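Local atomic coordinates of group B streptococcal R4 surface protein (Streptococcus agalactiae, PDB entry 6S5X), a protein that is anchored in the cell wall and implicated in infection, its immunoglobulin-like Rib domains probably forming part of a stalk at the bacterial surface. Residues A[18-21]-A[22-25]. Numbering follows the deposited sequence.
Sequences QVNV and GETP
Val19 starts the contact by turning its branched side chain toward the chain that comes back from the turn: CG1 touches Pro25 CB at 4.2 Å, the two side chains crossing at about a right angle, while Val19 CB sits 3.5 Å from Glu23 OE1. Asn20 is tied to Glu23 twice. Its backbone N donates to Glu23 OE1 at 2.8 Å, almost straight at 174°. The N-H nevertheless comes in from above the carboxylate, 47° out of its plane. The carbonyl answers, Asn20 O taking the Glu23 N-H at 3.0 Å and closing a type II beta turn from Asn20 to Glu23. Glu23 can reach back because CG stands beside its own backbone N (chi1 -67°) and the chain runs extended beyond it. The two side chains then lie alongside each other, pointing the same way, with ND2 of Asn20 3.8 Å from Glu23 OE2, a contact without a hydrogen bond. Val21 and Gly22 form the corners; Gly22 takes a positive phi at the third position, commonly glycine in type II turns. The turn ends strand 17-20, an outermost strand of the mixed sheet in this immunoglobulin-like Rib domain, parallel to strand 70-80, where Val19 and Val21 share backbone hydrogen bonds with Val80. Between strands 42-45 and 55-64, Thr51 pairs with Gly22 backbone to backbone and bonds Glu23 O through its hydroxyl OG1.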
ATOM      1  N   GLN A  18      11.480   3.749  -3.089  1.00 13.54           N
ATOM      2  CA  GLN A  18      12.185   4.895  -3.643  1.00 14.06           C
ATOM      3  C   GLN A  18      11.952   4.891  -5.140  1.00 18.70           C
ATOM      4  O   GLN A  18      12.046   3.835  -5.786  1.00 17.30           O
ATOM      5  CB  GLN A  18      13.667   4.831  -3.319  1.00 15.83           C
ATOM      6  CG  GLN A  18      14.428   6.019  -3.877  1.00 24.15           C
ATOM      7  CD  GLN A  18      15.895   5.937  -3.588  1.00 27.96           C
ATOM      8  OE1 GLN A  18      16.304   5.955  -2.434  1.00 26.33           O
ATOM      9  NE2 GLN A  18      16.704   5.837  -4.642  1.00 23.30           N
ATOM     10  N   VAL A  19      11.632   6.065  -5.688  1.00 14.42           N
ATOM     11  CA  VAL A  19      11.432   6.210  -7.119  1.00 11.78           C
ATOM     12  C   VAL A  19      12.093   7.506  -7.571  1.00 11.11           C
ATOM     13  O   VAL A  19      12.391   8.391  -6.769  1.00 14.77           O
ATOM     14  CB  VAL A  19       9.947   6.200  -7.550  1.00 10.25           C
ATOM     15  CG1 VAL A  19       9.239   4.913  -7.067  1.00 17.01           C
ATOM     16  CG2 VAL A  19       9.207   7.437  -7.042  1.00 10.56           C
ATOM     17  N   ASN A  20      12.292   7.612  -8.884  1.00 10.33           N
ATOM     18  CA  ASN A  20      12.822   8.829  -9.473  1.00 10.37           C
ATOM     19  C   ASN A  20      11.689   9.796  -9.786  1.00 12.03           C
ATOM     20  O   ASN A  20      10.524   9.412  -9.959  1.00  9.93           O
ATOM     21  CB  ASN A  20      13.604   8.511 -10.740  1.00 11.73           C
ATOM     22  CG  ASN A  20      14.825   7.670 -10.464  1.00 20.26           C
ATOM     23  OD1 ASN A  20      15.482   7.830  -9.446  1.00 22.21           O
ATOM     24  ND2 ASN A  20      15.090   6.715 -11.344  1.00 29.07           N
ATOM     25  N   VAL A  21      12.046  11.077  -9.847  1.00 10.13           N
ATOM     26  CA  VAL A  21      11.085  12.093 -10.250  1.00  9.82           C
ATOM     27  C   VAL A  21      10.371  11.651 -11.516  1.00  9.23           C
ATOM     28  O   VAL A  21      11.005  11.185 -12.468  1.00  9.18           O
ATOM     29  CB  VAL A  21      11.773  13.450 -10.482  1.00 11.02           C
ATOM     30  CG1 VAL A  21      10.816  14.412 -11.148  1.00 10.24           C
ATOM     31  CG2 VAL A  21      12.249  14.042  -9.144  1.00 12.28           C
ATOM     32  N   GLY A  22       9.053  11.803 -11.533  1.00  8.90           N
ATOM     33  CA  GLY A  22       8.253  11.482 -12.687  1.00  8.48           C
ATOM     34  C   GLY A  22       7.770  10.046 -12.774  1.00  9.56           C
ATOM     35  O   GLY A  22       6.842   9.774 -13.535  1.00  8.94           O
ATOM     36  N   GLU A  23       8.380   9.119 -12.040  1.00  8.41           N
ATOM     37  CA  GLU A  23       7.977   7.721 -12.108  1.00  8.26           C
ATOM     38  C   GLU A  23       6.657   7.549 -11.368  1.00 11.71           C
ATOM     39  O   GLU A  23       6.317   8.330 -10.480  1.00 11.55           O
ATOM     40  CB  GLU A  23       9.057   6.816 -11.506  1.00 10.75           C
ATOM     41  CG  GLU A  23      10.357   6.780 -12.304  1.00 13.11           C
ATOM     42  CD  GLU A  23      11.357   5.719 -11.828  1.00 22.88           C
ATOM     43  OE1 GLU A  23      11.505   5.497 -10.615  1.00 15.10           O
ATOM     44  OE2 GLU A  23      11.981   5.082 -12.696  1.00 24.12           O
ATOM     45  N   THR A  24       5.928   6.496 -11.703  1.00  9.10           N
ATOM     46  CA  THR A  24       4.643   6.266 -11.038  1.00  7.68           C
ATOM     47  C   THR A  24       4.727   5.017 -10.173  1.00  9.74           C
ATOM     48  O   THR A  24       4.844   3.899 -10.708  1.00 10.47           O
ATOM     49  CB  THR A  24       3.494   6.156 -12.045  1.00 14.03           C
ATOM     50  OG1 THR A  24       3.488   7.331 -12.873  1.00 13.88           O
ATOM     51  CG2 THR A  24       2.146   6.019 -11.289  1.00 10.96           C
ATOM     52  N   PRO A  25       4.738   5.142  -8.850  1.00  8.88           N
ATOM     53  CA  PRO A  25       4.869   3.949  -8.017  1.00  7.87           C
ATOM     54  C   PRO A  25       3.614   3.105  -8.065  1.00  7.61           C
ATOM     55  O   PRO A  25       2.509   3.612  -8.293  1.00  7.45           O
ATOM     56  CB  PRO A  25       5.095   4.515  -6.604  1.00 11.39           C
ATOM     57  CG  PRO A  25       4.451   5.882  -6.625  1.00 16.38           C
ATOM     58  CD  PRO A  25       4.614   6.367  -8.042  1.00  8.92           C
TER